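Local coordinates for protein 2-dehydro-3-deoxy-d-gluconate/2-dehydro-3-deoxy-phosphogluconate aldolase (PDB 4UXD) that is an archaeal aldolase of the dihydrodipicolinate synthase family, built on a parallel (beta/alpha)8 barrel, at residues 32-37 with 271-276; 265-270 with 289-294. All blocks are in the same frame, centred on the assembly; numbering follows the deposited sequence.

Interaction 1: residues 32-37 with 271-276; sequences MITPLD and AYYEYF
I33 and Y273 are the closest pair of CA atoms, 7.0 Å apart, between the extended loop 32-37 and one turn of helix 270-279. The side chain of I33 reaches the helix and lies among Y272, Y273 and F276. Its CB sits over one face of the Y273 ring, 3.8 Å from the ring centroid and 26° off the normal. This is a CH-pi contact, displaced toward the phenol end. CG2 continues over the same ring near CE1. CG1 stands between the backbone N and the carbonyl carbon (chi1 57°), and from there CD1 extends to F276, 3.5 Å from its CG. The fold is a parallel (beta/alpha)8 barrel. Loop 32-37 leaves barrel strand 27-31, and helix 270-279 belongs to the C-terminal helical part of the chain. The Y273 hydroxyl bridges two loops. T34 N donates to Y273 OH at 3.0 Å, nearly straight at 163°, and the same oxygen is hydrogen-bonded to T68 O. These two hydrogen bonds hold the phenol oxygen. T34 O lies in the ring plane at the Y273 edge, 3.2 Å from CE2. T34 OG1 turns to G69 O instead. P35 CG packs obliquely against F276 CE2 at 4.2 Å. L50 of helix 44-56 touches both I33 and F276.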
loop_
_atom_site.group_PDB
_atom_site.type_symbol
_atom_site.label_atom_id
_atom_site.label_comp_id
_atom_site.label_asym_id
_atom_site.label_seq_id
_atom_site.Cartn_x
_atom_site.Cartn_y
_atom_site.Cartn_z
ATOM N N MET A 32 -9.707 19.694 19.264
ATOM C CA MET A 32 -9.042 19.899 20.548
ATOM C C MET A 32 -8.161 18.730 20.953
ATOM O O MET A 32 -8.567 17.570 20.843
ATOM C CB MET A 32 -10.071 20.128 21.654
ATOM C CG MET A 32 -10.985 21.319 21.444
ATOM S SD MET A 32 -12.216 21.471 22.757
ATOM C CE MET A 32 -11.145 21.761 24.166
ATOM N N ILE A 33 -6.961 19.032 21.442
ATOM C CA ILE A 33 -6.231 18.034 22.206
ATOM C C ILE A 33 -6.970 17.822 23.517
ATOM O O ILE A 33 -7.716 18.687 23.974
ATOM C CB ILE A 33 -4.775 18.440 22.498
ATOM C CG1 ILE A 33 -4.732 19.775 23.248
ATOM C CG2 ILE A 33 -3.975 18.513 21.202
ATOM C CD1 ILE A 33 -3.382 20.100 23.828
ATOM N N THR A 34 -6.754 16.668 24.120
ATOM C CA THR A 34 -7.219 16.413 25.476
ATOM C C THR A 34 -6.046 16.555 26.462
ATOM O O THR A 34 -5.290 15.597 26.645
ATOM C CB THR A 34 -7.816 15.010 25.567
ATOM O OG1 THR A 34 -8.713 14.816 24.474
ATOM C CG2 THR A 34 -8.543 14.805 26.881
ATOM N N PRO A 35 -5.881 17.741 27.091
ATOM C CA PRO A 35 -4.704 17.946 27.950
ATOM C C PRO A 35 -4.589 16.908 29.068
ATOM O O PRO A 35 -5.613 16.526 29.641
ATOM C CB PRO A 35 -4.924 19.350 28.523
ATOM C CG PRO A 35 -5.798 20.030 27.542
ATOM C CD PRO A 35 -6.723 18.946 27.042
ATOM N N LEU A 36 -3.366 16.449 29.339
ATOM C CA LEU A 36 -3.117 15.411 30.338
ATOM C C LEU A 36 -2.093 15.831 31.403
ATOM O O LEU A 36 -1.115 16.543 31.125
ATOM C CB LEU A 36 -2.626 14.121 29.669
ATOM C CG LEU A 36 -3.440 13.495 28.530
ATOM C CD1 LEU A 36 -2.646 12.330 27.917
ATOM C CD2 LEU A 36 -4.821 13.026 29.007
ATOM N N ASP A 37 -2.321 15.359 32.623
ATOM C CA ASP A 37 -1.394 15.591 33.716
ATOM C C ASP A 37 -0.178 14.675 33.581
ATOM O O ASP A 37 -0.092 13.888 32.650
ATOM C CB ASP A 37 -2.095 15.381 35.067
ATOM C CG ASP A 37 -2.612 13.952 35.267
ATOM O OD1 ASP A 37 -1.976 12.979 34.812
ATOM O OD2 ASP A 37 -3.666 13.799 35.917
ATOM N N ALA A 271 3.510 15.723 19.266
ATOM C CA ALA A 271 4.107 17.050 19.140
ATOM C C ALA A 271 3.111 18.169 19.453
ATOM O O ALA A 271 3.505 19.215 19.972
ATOM C CB ALA A 271 4.676 17.242 17.748
ATOM N N TYR A 272 1.836 17.946 19.136
ATOM C CA TYR A 272 0.784 18.926 19.412
ATOM C C TYR A 272 0.655 19.137 20.907
ATOM O O TYR A 272 0.416 20.251 21.377
ATOM C CB TYR A 272 -0.570 18.478 18.840
ATOM C CG TYR A 272 -0.655 18.551 17.327
ATOM C CD1 TYR A 272 0.012 17.629 16.521
ATOM C CD2 TYR A 272 -1.401 19.543 16.702
ATOM C CE1 TYR A 272 -0.069 17.695 15.137
ATOM C CE2 TYR A 272 -1.479 19.621 15.322
ATOM C CZ TYR A 272 -0.815 18.693 14.548
ATOM O OH TYR A 272 -0.896 18.770 13.183
ATOM N N TYR A 273 0.819 18.047 21.646
ATOM C CA TYR A 273 0.688 18.082 23.080
ATOM C C TYR A 273 1.881 18.826 23.684
ATOM O O TYR A 273 1.690 19.758 24.460
ATOM C CB TYR A 273 0.528 16.653 23.634
ATOM C CG TYR A 273 -0.890 16.136 23.433
ATOM C CD1 TYR A 273 -1.337 15.721 22.186
ATOM C CD2 TYR A 273 -1.790 16.107 24.482
ATOM C CE1 TYR A 273 -2.637 15.278 21.994
ATOM C CE2 TYR A 273 -3.092 15.671 24.301
ATOM C CZ TYR A 273 -3.513 15.258 23.057
ATOM O OH TYR A 273 -4.809 14.817 22.883
ATOM N N GLU A 274 3.099 18.457 23.308
ATOM C CA GLU A 274 4.260 19.168 23.819
ATOM C C GLU A 274 4.143 20.662 23.514
ATOM O O GLU A 274 4.386 21.512 24.376
ATOM C CB GLU A 274 5.548 18.608 23.219
ATOM C CG GLU A 274 6.810 19.201 23.818
ATOM C CD GLU A 274 8.067 18.438 23.418
ATOM O OE1 GLU A 274 7.930 17.323 22.867
ATOM O OE2 GLU A 274 9.189 18.952 23.645
ATOM N N TYR A 275 3.740 20.975 22.290
ATOM C CA TYR A 275 3.733 22.348 21.830
ATOM C C TYR A 275 2.776 23.148 22.684
ATOM O O TYR A 275 3.041 24.300 23.021
ATOM C CB TYR A 275 3.346 22.423 20.355
ATOM C CG TYR A 275 3.839 23.662 19.648
ATOM C CD1 TYR A 275 3.322 24.913 19.956
ATOM C CD2 TYR A 275 4.811 23.582 18.663
ATOM C CE1 TYR A 275 3.767 26.051 19.308
ATOM C CE2 TYR A 275 5.262 24.714 18.009
ATOM C CZ TYR A 275 4.737 25.949 18.333
ATOM O OH TYR A 275 5.182 27.083 17.685
ATOM N N PHE A 276 1.667 22.520 23.048
ATOM C CA PHE A 276 0.690 23.156 23.916
ATOM C C PHE A 276 1.215 23.284 25.350
ATOM O O PHE A 276 0.943 24.263 26.045
ATOM C CB PHE A 276 -0.617 22.372 23.923
ATOM C CG PHE A 276 -1.608 22.899 24.907
ATOM C CD1 PHE A 276 -2.382 24.005 24.597
ATOM C CD2 PHE A 276 -1.745 22.311 26.164
ATOM C CE1 PHE A 276 -3.296 24.504 25.515
ATOM C CE2 PHE A 276 -2.655 22.810 27.083
ATOM C CZ PHE A 276 -3.427 23.906 26.761
#

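Interaction 2: residues 265-270 with 289-294; sequences KYQFPN and PMYRVG
The Y266 ring has V293 CG1 over one face and K265 CB over the opposite face. The V293 approach is modelled too close, so a CH-pi contact is doubtful. The Y291 ring has P289 O in plane at its edge, while N270 ND2 and Q267 CG approach it obliquely. The two segments are loops of the C-terminal part of this (beta/alpha)8-barrel protein. Loop 265-270 joins helix 245-264 to helix 270-279, and residues 289-294 lie in a later loop. The peptide bonds before P269 and P289 are both cis. The amide of N270 ties the loops together. Its OD1 takes a weak hydrogen bond from Y291 N at 3.3 Å, bent to 146°, and lies 3.2 Å from M290 CB. N270 CB rests on V293 CG2 at 3.5 Å. Q267 and Y291 cross at about a right angle, with Q267 CB 3.8 Å from Y291 OH. The Q267 chain leaves anti to the backbone N (chi1 162°) and bends at chi2, which brings NE2 back to the carbonyl of F268. Q267 NE2 donates to K130 O of the second subunit, Q267 OE1 accepts from N132 N of that subunit, and Y291 OH is hydrogen-bonded to N132 ND2 there. One water joins the loops, accepting from N270 ND2 at 2.9 Å and donating to P289 O at 2.8 Å.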
loop_
_atom_site.group_PDB
_atom_site.type_symbol
_atom_site.label_atom_id
_atom_site.label_comp_id
_atom_site.label_asym_id
_atom_site.label_seq_id
_atom_site.Cartn_x
_atom_site.Cartn_y
_atom_site.Cartn_z
ATOM N N LYS A 265 7.273 15.920 11.612
ATOM C CA LYS A 265 8.517 15.184 11.815
ATOM C C LYS A 265 8.385 14.196 12.969
ATOM O O LYS A 265 9.292 13.410 13.215
ATOM C CB LYS A 265 9.681 16.142 12.093
ATOM C CG LYS A 265 10.064 17.055 10.925
ATOM C CD LYS A 265 10.606 16.274 9.725
ATOM C CE LYS A 265 10.900 17.188 8.545
ATOM N NZ LYS A 265 11.177 16.415 7.304
ATOM N N TYR A 266 7.258 14.243 13.677
ATOM C CA TYR A 266 7.057 13.423 14.863
ATOM C C TYR A 266 5.782 12.583 14.782
ATOM O O TYR A 266 4.848 12.917 14.059
ATOM C CB TYR A 266 7.054 14.330 16.098
ATOM C CG TYR A 266 8.371 15.066 16.248
ATOM C CD1 TYR A 266 9.579 14.368 16.202
ATOM C CD2 TYR A 266 8.419 16.447 16.409
ATOM C CE1 TYR A 266 10.795 15.016 16.322
ATOM C CE2 TYR A 266 9.638 17.109 16.527
ATOM C CZ TYR A 266 10.825 16.384 16.479
ATOM O OH TYR A 266 12.050 17.015 16.593
ATOM N N GLN A 267 5.804 11.461 15.498
ATOM C CA GLN A 267 4.682 10.535 15.644
ATOM C C GLN A 267 3.427 11.280 16.082
ATOM O O GLN A 267 3.440 11.968 17.108
ATOM C CB GLN A 267 5.068 9.443 16.656
ATOM C CG GLN A 267 3.944 8.615 17.291
ATOM C CD GLN A 267 3.337 7.588 16.352
ATOM O OE1 GLN A 267 4.032 6.731 15.799
ATOM N NE2 GLN A 267 2.026 7.670 16.171
ATOM N N PHE A 268 2.356 11.162 15.296
ATOM C CA PHE A 268 1.115 11.882 15.572
ATOM C C PHE A 268 0.425 11.365 16.856
ATOM O O PHE A 268 0.431 10.165 17.123
ATOM C CB PHE A 268 0.173 11.762 14.365
ATOM C CG PHE A 268 -1.116 12.538 14.511
ATOM C CD1 PHE A 268 -2.238 11.949 15.100
ATOM C CD2 PHE A 268 -1.200 13.859 14.072
ATOM C CE1 PHE A 268 -3.428 12.660 15.236
ATOM C CE2 PHE A 268 -2.377 14.580 14.202
ATOM C CZ PHE A 268 -3.502 13.980 14.787
ATOM N N PRO A 269 -0.159 12.264 17.671
ATOM C CA PRO A 269 -0.222 13.726 17.662
ATOM C C PRO A 269 0.651 14.321 18.757
ATOM O O PRO A 269 0.412 15.436 19.222
ATOM C CB PRO A 269 -1.685 13.994 17.963
ATOM C CG PRO A 269 -2.016 12.905 18.980
ATOM C CD PRO A 269 -1.085 11.727 18.685
ATOM N N ASN A 270 1.647 13.561 19.183
ATOM C CA ASN A 270 2.372 13.882 20.400
ATOM C C ASN A 270 2.961 15.296 20.402
ATOM O O ASN A 270 2.867 15.998 21.408
ATOM C CB ASN A 270 3.447 12.832 20.612
ATOM C CG ASN A 270 2.853 11.449 20.832
ATOM O OD1 ASN A 270 1.968 11.282 21.673
ATOM N ND2 ASN A 270 3.310 10.457 20.055
ATOM N N PRO A 289 -0.443 4.750 24.111
ATOM C CA PRO A 289 0.816 4.754 23.343
ATOM C C PRO A 289 1.427 6.132 23.036
ATOM O O PRO A 289 2.469 6.180 22.399
ATOM C CB PRO A 289 0.416 4.066 22.033
ATOM C CG PRO A 289 -1.018 4.463 21.836
ATOM C CD PRO A 289 -1.616 4.610 23.229
ATOM N N MET A 290 0.797 7.226 23.447
ATOM C CA MET A 290 1.450 8.530 23.370
ATOM C C MET A 290 2.794 8.454 24.091
ATOM O O MET A 290 2.991 7.615 24.977
ATOM C CB MET A 290 0.599 9.640 24.011
ATOM C CG MET A 290 -0.780 9.835 23.446
ATOM S SD MET A 290 -1.811 10.917 24.461
ATOM C CE MET A 290 -1.310 12.548 23.929
ATOM N N TYR A 291 3.717 9.333 23.721
ATOM C CA TYR A 291 4.955 9.480 24.475
ATOM C C TYR A 291 5.605 10.834 24.173
ATOM O O TYR A 291 5.341 11.432 23.129
ATOM C CB TYR A 291 5.900 8.321 24.161
ATOM C CG TYR A 291 6.429 8.304 22.751
ATOM C CD1 TYR A 291 5.742 7.659 21.735
ATOM C CD2 TYR A 291 7.629 8.917 22.442
ATOM C CE1 TYR A 291 6.240 7.638 20.441
ATOM C CE2 TYR A 291 8.133 8.905 21.159
ATOM C CZ TYR A 291 7.439 8.267 20.162
ATOM O OH TYR A 291 7.962 8.250 18.890
ATOM N N ARG A 292 6.424 11.334 25.094
ATOM C CA ARG A 292 7.089 12.631 24.903
ATOM C C ARG A 292 8.078 12.556 23.736
ATOM O O ARG A 292 8.747 11.548 23.537
ATOM C CB ARG A 292 7.788 13.076 26.200
ATOM C CG ARG A 292 8.995 14.034 26.057
ATOM C CD ARG A 292 8.613 15.511 25.924
ATOM N NE ARG A 292 9.390 16.324 26.866
ATOM C CZ ARG A 292 10.520 16.970 26.578
ATOM N NH1 ARG A 292 11.033 16.944 25.350
ATOM N NH2 ARG A 292 11.138 17.660 27.528
ATOM N N VAL A 293 8.185 13.649 22.992
ATOM C CA VAL A 293 8.841 13.629 21.689
ATOM C C VAL A 293 10.075 14.532 21.607
ATOM O O VAL A 293 11.186 14.066 21.334
ATOM C CB VAL A 293 7.819 14.033 20.602
ATOM C CG1 VAL A 293 8.492 14.528 19.346
ATOM C CG2 VAL A 293 6.924 12.850 20.269
ATOM N N GLY A 294 9.864 15.824 21.839
ATOM C CA GLY A 294 10.890 16.833 21.644
ATOM C C GLY A 294 10.579 17.696 20.430
ATOM O O GLY A 294 10.864 17.307 19.299
HETATM O O HOH W 1 2.197 7.750 20.070
#

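In the fold
The centres of the two interactions lie 10 Å apart, on the same side of the chain's centre. Their segments alternate along the chain: 32-37, 265-270, 271-276, then 289-294. Segments 265-270 and 271-276 are continuous, so the loop of interaction 2 runs directly into the helix of interaction 1. Helix 270-279 thus meets the loop after barrel strand 27-31 and lies beside the C-terminal loop. E274 links the two sites: OE1 probably hydrogen-bonds G294 N, and OE2 lies 3.2 Å from R292 NH1, in what is probably a weak ion pair. M290 CE packs on Y273 CZ. Interaction 1 is internal to the subunit, whereas interaction 2 reaches the second subunit.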